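Local coordinates for nucleoprotein (Human coronavirus NL63, PDB 5EPW), which probably packages the positive-strand viral RNA genome into a helical ribonucleocapsid, the portion here being its C-terminal dimerization domain, at residues E69-V83 / T95-L109. Sequence-based numbering, arbitrary orientation.
Sequences ELIPNQAALFFDSEV and TYTYKMLVAKDNKNL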
ATOM      1  N   GLU B  69      -3.425  -4.787 -10.583  1.00 14.22           N
ATOM      2  CA  GLU B  69      -4.261  -3.705 -11.113  1.00 14.87           C
ATOM      3  C   GLU B  69      -5.052  -2.950 -10.015  1.00 14.04           C
ATOM      4  O   GLU B  69      -5.490  -1.772 -10.269  1.00 15.72           O
ATOM      5  CB  GLU B  69      -5.296  -4.272 -12.106  1.00 15.11           C
ATOM      6  CG  GLU B  69      -4.609  -4.819 -13.374  1.00 17.18           C
ATOM      7  CD  GLU B  69      -4.016  -3.828 -14.222  1.00 16.78           C
ATOM      8  OE1 GLU B  69      -4.768  -3.029 -14.779  1.00 23.32           O
ATOM      9  OE2 GLU B  69      -2.801  -3.609 -14.204  1.00 23.95           O
ATOM     10  N   LEU B  70      -5.232  -3.586  -8.862  1.00 14.04           N
ATOM     11  CA  LEU B  70      -6.045  -3.089  -7.731  1.00 14.15           C
ATOM     12  C   LEU B  70      -5.182  -2.787  -6.464  1.00 12.80           C
ATOM     13  O   LEU B  70      -5.704  -2.676  -5.379  1.00 14.83           O
ATOM     14  CB  LEU B  70      -7.195  -3.962  -7.377  1.00 15.55           C
ATOM     15  CG  LEU B  70      -8.269  -4.072  -8.465  1.00 17.15           C
ATOM     16  CD1 LEU B  70      -9.368  -4.920  -7.998  1.00 20.42           C
ATOM     17  CD2 LEU B  70      -8.745  -2.712  -9.031  1.00 21.95           C
ATOM     18  N   ILE B  71      -3.868  -2.535  -6.678  1.00 12.02           N
ATOM     19  CA  ILE B  71      -2.952  -2.177  -5.547  1.00 13.15           C
ATOM     20  C   ILE B  71      -2.502  -0.767  -5.848  1.00 15.01           C
ATOM     21  O   ILE B  71      -1.941  -0.474  -6.935  1.00 15.15           O
ATOM     22  CB  ILE B  71      -1.705  -3.138  -5.457  1.00 12.53           C
ATOM     23  CG1 ILE B  71      -2.089  -4.606  -5.398  1.00 13.06           C
ATOM     24  CG2 ILE B  71      -0.883  -2.640  -4.232  1.00 12.39           C
ATOM     25  CD1 ILE B  71      -0.924  -5.533  -5.506  1.00 13.37           C
ATOM     26  N   PRO B  72      -2.690   0.244  -4.899  1.00 13.26           N
ATOM     27  CA  PRO B  72      -2.115   1.559  -5.211  1.00 15.78           C
ATOM     28  C   PRO B  72      -0.639   1.647  -5.358  1.00 14.71           C
ATOM     29  O   PRO B  72       0.103   0.843  -4.666  1.00 15.54           O
ATOM     30  CB  PRO B  72      -2.486   2.415  -3.991  1.00 16.52           C
ATOM     31  CG  PRO B  72      -2.669   1.401  -2.984  1.00 17.18           C
ATOM     32  CD  PRO B  72      -3.259   0.135  -3.575  1.00 15.85           C
ATOM     33  N   ASN B  73      -0.212   2.636  -6.123  1.00 13.66           N
ATOM     34  CA  ASN B  73       1.177   2.932  -6.204  1.00 14.35           C
ATOM     35  C   ASN B  73       1.714   3.700  -5.033  1.00 13.55           C
ATOM     36  O   ASN B  73       0.939   4.091  -4.130  1.00 14.47           O
ATOM     37  CB  ASN B  73       1.517   3.577  -7.594  1.00 16.89           C
ATOM     38  CG  ASN B  73       1.087   5.014  -7.667  1.00 18.09           C
ATOM     39  OD1 ASN B  73       1.565   5.888  -6.803  1.00 19.07           O
ATOM     40  ND2 ASN B  73       0.182   5.303  -8.599  1.00 17.26           N
ATOM     41  N   GLN B  74       3.021   3.870  -4.907  1.00 13.97           N
ATOM     42  CA  GLN B  74       3.535   4.454  -3.708  1.00 12.76           C
ATOM     43  C   GLN B  74       3.154   5.936  -3.497  1.00 14.28           C
ATOM     44  O   GLN B  74       3.026   6.417  -2.390  1.00 13.06           O
ATOM     45  CB  GLN B  74       5.072   4.384  -3.755  1.00 13.17           C
ATOM     46  CG  GLN B  74       5.537   2.928  -3.541  1.00 13.55           C
ATOM     47  CD  GLN B  74       6.957   2.743  -3.638  1.00 21.23           C
ATOM     48  OE1 GLN B  74       7.724   3.489  -3.033  1.00 22.78           O
ATOM     49  NE2 GLN B  74       7.378   1.729  -4.404  1.00 21.86           N
ATOM     50  N   ALA B  75       2.997   6.666  -4.596  1.00 15.31           N
ATOM     51  CA  ALA B  75       2.669   8.112  -4.496  1.00 15.26           C
ATOM     52  C   ALA B  75       1.172   8.204  -4.093  1.00 14.21           C
ATOM     53  O   ALA B  75       0.848   8.993  -3.160  1.00 13.96           O
ATOM     54  CB  ALA B  75       2.915   8.783  -5.841  1.00 17.88           C
ATOM     55  N   ALA B  76       0.301   7.385  -4.629  1.00 13.25           N
ATOM     56  CA  ALA B  76      -1.140   7.307  -4.214  1.00 13.78           C
ATOM     57  C   ALA B  76      -1.234   6.941  -2.731  1.00 13.62           C
ATOM     58  O   ALA B  76      -1.931   7.529  -1.918  1.00 14.49           O
ATOM     59  CB  ALA B  76      -2.010   6.372  -5.022  1.00 15.29           C
ATOM     60  N   LEU B  77      -0.442   5.940  -2.284  1.00 11.78           N
ATOM     61  CA  LEU B  77      -0.506   5.567  -0.894  1.00 12.69           C
ATOM     62  C   LEU B  77      -0.009   6.704  -0.003  1.00 14.15           C
ATOM     63  O   LEU B  77      -0.598   6.938   1.067  1.00 14.46           O
ATOM     64  CB  LEU B  77       0.393   4.296  -0.627  1.00 12.96           C
ATOM     65  CG  LEU B  77       0.202   3.636   0.711  1.00 18.43           C
ATOM     66  CD1 LEU B  77      -1.154   2.918   0.741  1.00 15.15           C
ATOM     67  CD2 LEU B  77       1.325   2.607   0.993  1.00 19.16           C
ATOM     68  N   PHE B  78       1.063   7.381  -0.378  1.00 12.43           N
ATOM     69  CA  PHE B  78       1.551   8.497   0.448  1.00 13.29           C
ATOM     70  C   PHE B  78       0.526   9.627   0.570  1.00 13.26           C
ATOM     71  O   PHE B  78       0.257  10.111   1.666  1.00 14.03           O
ATOM     72  CB  PHE B  78       2.853   9.035  -0.141  1.00 13.75           C
ATOM     73  CG  PHE B  78       3.562  10.063   0.718  1.00 11.74           C
ATOM     74  CD1 PHE B  78       4.340   9.706   1.772  1.00 13.08           C
ATOM     75  CD2 PHE B  78       3.369  11.353   0.417  1.00 13.83           C
ATOM     76  CE1 PHE B  78       4.963  10.688   2.564  1.00 13.50           C
ATOM     77  CE2 PHE B  78       3.996  12.356   1.138  1.00 14.05           C
ATOM     78  CZ  PHE B  78       4.784  12.032   2.189  1.00 13.47           C
ATOM     79  N   PHE B  79       0.047  10.087  -0.550  1.00 13.11           N
ATOM     80  CA  PHE B  79      -0.768  11.301  -0.625  1.00 12.11           C
ATOM     81  C   PHE B  79      -2.227  11.050  -0.415  1.00 13.51           C
ATOM     82  O   PHE B  79      -3.028  12.028  -0.262  1.00 14.28           O
ATOM     83  CB  PHE B  79      -0.586  12.031  -1.953  1.00 14.00           C
ATOM     84  CG  PHE B  79       0.736  12.682  -2.123  1.00 15.94           C
ATOM     85  CD1 PHE B  79       1.135  13.726  -1.281  1.00 15.40           C
ATOM     86  CD2 PHE B  79       1.669  12.199  -3.078  1.00 15.96           C
ATOM     87  CE1 PHE B  79       2.361  14.335  -1.404  1.00 17.56           C
ATOM     88  CE2 PHE B  79       2.891  12.849  -3.251  1.00 16.56           C
ATOM     89  CZ  PHE B  79       3.204  13.926  -2.446  1.00 17.28           C
ATOM     90  N   ASP B  80      -2.712   9.813  -0.408  1.00 12.24           N
ATOM     91  CA  ASP B  80      -4.145   9.545  -0.426  1.00 12.90           C
ATOM     92  C   ASP B  80      -4.547   8.526   0.647  1.00 13.25           C
ATOM     93  O   ASP B  80      -5.622   7.944   0.576  1.00 14.48           O
ATOM     94  CB  ASP B  80      -4.639   9.179  -1.833  1.00 14.03           C
ATOM     95  CG  ASP B  80      -6.142   9.335  -2.025  1.00 15.64           C
ATOM     96  OD1 ASP B  80      -6.646  10.363  -1.468  1.00 16.75           O
ATOM     97  OD2 ASP B  80      -6.695   8.578  -2.838  1.00 14.97           O
ATOM     98  N   SER B  81      -3.740   8.435   1.713  1.00 12.54           N
ATOM     99  CA  SER B  81      -4.004   7.629   2.938  1.00 12.39           C
ATOM    100  C   SER B  81      -4.141   8.527   4.160  1.00 12.99           C
ATOM    101  O   SER B  81      -3.638   9.666   4.219  1.00 13.19           O
ATOM    102  CB  SER B  81      -2.829   6.650   3.237  1.00 12.86           C
ATOM    103  OG  SER B  81      -2.604   5.695   2.182  1.00 14.70           O
ATOM    104  N   GLU B  82      -4.680   7.936   5.195  1.00 11.32           N
ATOM    105  CA  GLU B  82      -4.549   8.490   6.540  1.00 11.19           C
ATOM    106  C   GLU B  82      -3.380   7.777   7.192  1.00 11.52           C
ATOM    107  O   GLU B  82      -3.385   6.547   7.372  1.00 13.04           O
ATOM    108  CB  GLU B  82      -5.848   8.282   7.380  1.00 12.44           C
ATOM    109  CG  GLU B  82      -5.744   8.849   8.807  1.00 12.60           C
ATOM    110  CD  GLU B  82      -7.089   8.879   9.534  1.00 17.13           C
ATOM    111  OE1 GLU B  82      -8.095   8.591   8.902  1.00 18.66           O
ATOM    112  OE2 GLU B  82      -7.054   9.216  10.745  1.00 17.55           O
ATOM    113  N   VAL B  83      -2.352   8.518   7.667  1.00 12.33           N
ATOM    114  CA  VAL B  83      -1.174   7.986   8.240  1.00 11.87           C
ATOM    115  C   VAL B  83      -0.994   8.378   9.700  1.00 13.42           C
ATOM    116  O   VAL B  83      -1.286   9.552  10.034  1.00 14.60           O
ATOM    117  CB  VAL B  83       0.084   8.453   7.443  1.00 13.03           C
ATOM    118  CG1 VAL B  83       1.396   8.015   8.125  1.00 15.95           C
ATOM    119  CG2 VAL B  83       0.081   7.996   6.001  1.00 13.85           C
ATOM    120  N   THR B  95       1.394   3.485  10.546  1.00 11.84           N
ATOM    121  CA  THR B  95       0.193   2.879   9.975  1.00 11.46           C
ATOM    122  C   THR B  95      -0.305   3.706   8.811  1.00 10.93           C
ATOM    123  O   THR B  95      -0.489   4.958   8.916  1.00 13.40           O
ATOM    124  CB  THR B  95      -0.929   2.780  10.991  1.00 12.22           C
ATOM    125  OG1 THR B  95      -0.543   2.004  12.151  1.00 14.83           O
ATOM    126  CG2 THR B  95      -2.133   2.093  10.408  1.00 13.19           C
ATOM    127  N   TYR B  96      -0.501   3.052   7.649  1.00 10.29           N
ATOM    128  CA  TYR B  96      -1.224   3.591   6.508  1.00 10.52           C
ATOM    129  C   TYR B  96      -2.603   2.947   6.480  1.00 10.83           C
ATOM    130  O   TYR B  96      -2.687   1.710   6.435  1.00 11.81           O
ATOM    131  CB  TYR B  96      -0.526   3.319   5.181  1.00 10.84           C
ATOM    132  CG  TYR B  96       0.825   3.952   4.946  1.00 10.46           C
ATOM    133  CD1 TYR B  96       1.988   3.399   5.496  1.00 12.26           C
ATOM    134  CD2 TYR B  96       0.914   5.031   4.026  1.00 12.65           C
ATOM    135  CE1 TYR B  96       3.223   3.938   5.144  1.00 12.24           C
ATOM    136  CE2 TYR B  96       2.166   5.561   3.658  1.00 13.35           C
ATOM    137  CZ  TYR B  96       3.259   5.030   4.269  1.00 12.26           C
ATOM    138  OH  TYR B  96       4.517   5.545   3.905  1.00 13.95           O
ATOM    139  N   THR B  97      -3.626   3.784   6.439  1.00 10.12           N
ATOM    140  CA  THR B  97      -5.011   3.232   6.208  1.00 10.69           C
ATOM    141  C   THR B  97      -5.435   3.841   4.905  1.00 10.16           C
ATOM    142  O   THR B  97      -5.558   5.112   4.759  1.00 11.97           O
ATOM    143  CB  THR B  97      -5.965   3.661   7.353  1.00 13.25           C
ATOM    144  OG1 THR B  97      -5.458   3.151   8.582  1.00 14.44           O
ATOM    145  CG2 THR B  97      -7.365   3.024   7.084  1.00 14.04           C
ATOM    146  N   TYR B  98      -5.632   3.028   3.878  1.00 10.94           N
ATOM    147  CA  TYR B  98      -5.890   3.485   2.492  1.00 11.24           C
ATOM    148  C   TYR B  98      -7.261   2.896   2.063  1.00 11.35           C
ATOM    149  O   TYR B  98      -7.409   1.679   2.095  1.00 12.23           O
ATOM    150  CB  TYR B  98      -4.736   3.050   1.561  1.00 12.85           C
ATOM    151  CG  TYR B  98      -5.002   3.473   0.130  1.00 13.24           C
ATOM    152  CD1 TYR B  98      -4.780   4.774  -0.254  1.00 12.89           C
ATOM    153  CD2 TYR B  98      -5.627   2.597  -0.756  1.00 13.67           C
ATOM    154  CE1 TYR B  98      -5.142   5.209  -1.585  1.00 14.43           C
ATOM    155  CE2 TYR B  98      -5.927   2.996  -2.033  1.00 14.08           C
ATOM    156  CZ  TYR B  98      -5.681   4.270  -2.438  1.00 16.17           C
ATOM    157  OH  TYR B  98      -6.025   4.626  -3.731  1.00 17.02           O
ATOM    158  N   LYS B  99      -8.143   3.744   1.560  1.00 12.10           N
ATOM    159  CA  LYS B  99      -9.472   3.310   1.094  1.00 13.25           C
ATOM    160  C   LYS B  99      -9.595   3.642  -0.394  1.00 14.19           C
ATOM    161  O   LYS B  99      -9.268   4.759  -0.814  1.00 15.78           O
ATOM    162  CB  LYS B  99     -10.523   4.071   1.851  1.00 14.18           C
ATOM    163  CG  LYS B  99     -10.528   3.665   3.303  1.00 14.70           C
ATOM    164  CD  LYS B  99     -11.526   4.493   4.130  1.00 18.81           C
ATOM    165  CE  LYS B  99     -11.427   4.151   5.600  1.00 20.75           C
ATOM    166  NZ  LYS B  99     -12.556   4.888   6.331  1.00 25.09           N
ATOM    167  N   MET B 100     -10.099   2.695  -1.159  1.00 14.70           N
ATOM    168  CA  MET B 100     -10.343   2.917  -2.617  1.00 15.02           C
ATOM    169  C   MET B 100     -11.673   2.330  -2.978  1.00 13.73           C
ATOM    170  O   MET B 100     -12.112   1.273  -2.483  1.00 14.10           O
ATOM    171  CB  MET B 100      -9.237   2.323  -3.475  1.00 15.50           C
ATOM    172  CG  MET B 100      -8.944   0.845  -3.202  1.00 14.50           C
ATOM    173  SD  MET B 100      -7.486   0.173  -4.045  1.00 15.54           S
ATOM    174  CE  MET B 100      -8.232  -0.425  -5.600  1.00 15.61           C
ATOM    175  N   LEU B 101     -12.374   3.130  -3.817  1.00 16.58           N
ATOM    176  CA  LEU B 101     -13.713   2.688  -4.367  1.00 15.37           C
ATOM    177  C   LEU B 101     -13.554   2.048  -5.784  1.00 14.14           C
ATOM    178  O   LEU B 101     -13.077   2.738  -6.697  1.00 20.08           O
ATOM    179  CB  LEU B 101     -14.657   3.939  -4.465  1.00 17.69           C
ATOM    180  CG  LEU B 101     -15.027   4.509  -3.123  1.00 17.51           C
ATOM    181  CD1 LEU B 101     -15.753   5.858  -3.331  1.00 21.48           C
ATOM    182  CD2 LEU B 101     -15.814   3.562  -2.288  1.00 17.64           C
ATOM    183  N   VAL B 102     -13.898   0.778  -5.865  1.00 15.93           N
ATOM    184  CA  VAL B 102     -13.795   0.077  -7.132  1.00 15.65           C
ATOM    185  C   VAL B 102     -15.244  -0.198  -7.664  1.00 17.58           C
ATOM    186  O   VAL B 102     -16.048  -0.717  -6.968  1.00 17.82           O
ATOM    187  CB  VAL B 102     -13.079  -1.202  -6.937  1.00 16.88           C
ATOM    188  CG1 VAL B 102     -12.821  -1.873  -8.219  1.00 15.93           C
ATOM    189  CG2 VAL B 102     -11.700  -0.945  -6.313  1.00 16.95           C
ATOM    190  N   ALA B 103     -15.473   0.192  -8.949  1.00 20.83           N
ATOM    191  CA  ALA B 103     -16.767  -0.065  -9.579  1.00 22.65           C
ATOM    192  C   ALA B 103     -17.098  -1.527  -9.562  1.00 23.79           C
ATOM    193  O   ALA B 103     -16.214  -2.390  -9.766  1.00 22.04           O
ATOM    194  CB  ALA B 103     -16.740   0.522 -11.007  1.00 24.62           C
ATOM    195  N   LYS B 104     -18.357  -1.885  -9.266  1.00 22.06           N
ATOM    196  CA  LYS B 104     -18.748  -3.277  -9.189  1.00 24.55           C
ATOM    197  C   LYS B 104     -18.605  -4.091 -10.500  1.00 24.85           C
ATOM    198  O   LYS B 104     -18.467  -5.329 -10.440  1.00 32.14           O
ATOM    199  CB  LYS B 104     -20.233  -3.406  -8.673  1.00 26.70           C
ATOM    200  CG  LYS B 104     -20.250  -3.276  -7.152  1.00 31.49           C
ATOM    201  CD  LYS B 104     -21.675  -3.117  -6.672  1.00 35.41           C
ATOM    202  CE  LYS B 104     -21.720  -3.076  -5.155  1.00 38.45           C
ATOM    203  NZ  LYS B 104     -23.111  -2.819  -4.745  1.00 41.00           N
ATOM    204  N   ASP B 105     -18.499  -3.381 -11.589  1.00 26.74           N
ATOM    205  CA  ASP B 105     -18.290  -4.018 -12.856  1.00 30.45           C
ATOM    206  C   ASP B 105     -16.834  -4.052 -13.291  1.00 32.13           C
ATOM    207  O   ASP B 105     -16.514  -4.433 -14.437  1.00 29.26           O
ATOM    208  CB  ASP B 105     -19.252  -3.426 -13.883  1.00 33.11           C
ATOM    209  CG  ASP B 105     -18.880  -2.060 -14.337  1.00 35.15           C
ATOM    210  OD1 ASP B 105     -18.293  -1.240 -13.619  1.00 39.24           O
ATOM    211  OD2 ASP B 105     -19.196  -1.744 -15.498  1.00 48.67           O
ATOM    212  N   ASN B 106     -15.911  -3.639 -12.379  1.00 24.14           N
ATOM    213  CA  ASN B 106     -14.530  -3.732 -12.678  1.00 21.42           C
ATOM    214  C   ASN B 106     -14.214  -5.201 -12.851  1.00 18.53           C
ATOM    215  O   ASN B 106     -14.474  -6.022 -12.025  1.00 17.70           O
ATOM    216  CB  ASN B 106     -13.704  -3.129 -11.520  1.00 19.55           C
ATOM    217  CG  ASN B 106     -12.226  -3.147 -11.838  1.00 20.75           C
ATOM    218  OD1 ASN B 106     -11.676  -4.243 -11.974  1.00 23.59           O
ATOM    219  ND2 ASN B 106     -11.582  -2.007 -11.807  1.00 20.10           N
ATOM    220  N   LYS B 107     -13.547  -5.501 -14.003  1.00 19.16           N
ATOM    221  CA  LYS B 107     -13.322  -6.879 -14.327  1.00 18.87           C
ATOM    222  C   LYS B 107     -12.239  -7.571 -13.514  1.00 18.35           C
ATOM    223  O   LYS B 107     -12.120  -8.732 -13.502  1.00 18.19           O
ATOM    224  CB  LYS B 107     -12.940  -6.994 -15.834  1.00 21.94           C
ATOM    225  CG  LYS B 107     -14.104  -6.812 -16.815  1.00 23.19           C
ATOM    226  CD  LYS B 107     -13.585  -6.899 -18.291  1.00 29.84           C
ATOM    227  CE  LYS B 107     -14.257  -5.920 -19.229  1.00 32.49           C
ATOM    228  NZ  LYS B 107     -15.659  -5.662 -18.885  1.00 39.15           N
ATOM    229  N   ASN B 108     -11.471  -6.771 -12.797  1.00 17.51           N
ATOM    230  CA  ASN B 108     -10.391  -7.296 -11.965  1.00 17.11           C
ATOM    231  C   ASN B 108     -10.814  -7.497 -10.532  1.00 18.98           C
ATOM    232  O   ASN B 108     -10.121  -8.164  -9.779  1.00 16.79           O
ATOM    233  CB  ASN B 108      -9.238  -6.323 -12.058  1.00 16.05           C
ATOM    234  CG  ASN B 108      -8.726  -6.158 -13.468  1.00 16.61           C
ATOM    235  OD1 ASN B 108      -8.584  -7.151 -14.230  1.00 16.99           O
ATOM    236  ND2 ASN B 108      -8.420  -4.950 -13.856  1.00 16.98           N
ATOM    237  N   LEU B 109     -11.969  -7.009 -10.172  1.00 17.50           N
ATOM    238  CA  LEU B 109     -12.441  -7.066  -8.795  1.00 16.99           C
ATOM    239  C   LEU B 109     -12.714  -8.512  -8.310  1.00 18.51           C
ATOM    240  O   LEU B 109     -12.385  -8.979  -7.210  1.00 19.32           O
ATOM    241  CB  LEU B 109     -13.669  -6.133  -8.590  1.00 18.52           C
ATOM    242  CG  LEU B 109     -14.300  -6.022  -7.242  1.00 20.46           C
ATOM    243  CD1 LEU B 109     -13.316  -5.490  -6.173  1.00 21.35           C
ATOM    244  CD2 LEU B 109     -15.485  -5.105  -7.378  1.00 23.45           C
TER
HETATM  245  O   HOH W   1      -6.898  -3.798 -16.245  1.00 22.61           O
HETATM  246  O   HOH W   2      -8.239   7.165  -1.046  1.00  6.98           O
HETATM  247  O   HOH W   3      -7.701   6.606   1.679  1.00 14.67           O
HETATM  248  O   HOH W   4      -5.222   7.013  -4.359  1.00 15.61           O
HETATM  249  O   HOH W   5      -8.664   6.197  -3.668  1.00 20.79           O
HETATM  250  O   HOH W   6      -3.999   5.184   9.710  1.00 18.28           O
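Tyr-98 carries CG opposite its backbone N (chi1 178°), which lays its ring alongside Pro-72 and leaves its CB against Leu-77; Tyr-96 instead carries CG anti to its carbonyl carbon (chi1 -64°), which puts one face of its ring against Leu-77 CD2. Pro-72 CG lies over one face of the Tyr-98 ring, 4.1 Å from the ring centroid and offset toward the rim, a CH-pi contact. Leu-77 divides its branches: CD2 sits over a face of Tyr-96, 19° off the ring normal, while CD1 reaches Tyr-98 CB at 3.7 Å. Ser-81 OG comes to the edge of both rings, and its own position is fixed by donation to Leu-77 O at 2.6 Å, in the carbonyl plane and on a lone pair. Beyond helix 74-79 the chain enters the beta hairpin 82-88/91-103 of the coronavirus nucleocapsid C-terminal domain. Glu-82 and Thr-97 form its antiparallel hydrogen-bonded pair here, Glu-82 N donating to Thr-97 O (3.0 Å) and Thr-97 N returning to Glu-82 O. Residues 95-103 also pair antiparallel with a strand of the second subunit, which continues the sheet across the dimer interface; there Tyr-96 OH bonds to Leu-70 O of the second subunit. Water 4 links Tyr-98 OH to Asp-80 OD2, donating to the carboxylate and accepting from the phenol; Asp-80 OD1 forms a salt bridge with Arg-25 of the second subunit. Farther along, Met-100 CE lies 3.4 Å from Leu-70 O. Leu-70 CD2 touches Val-102 CG1 at 4.2 Å, and Leu-70 CD1 packs on Leu-109 CA at 3.8 Å. Glu-69 CB lies 3.6 Å from Asn-108 ND2, and water 1 joins the two residues by donating to Glu-69 OE1 and accepting from Asn-108 ND2, while Asn-108 OD1 is hydrogen-bonded to Gln-66.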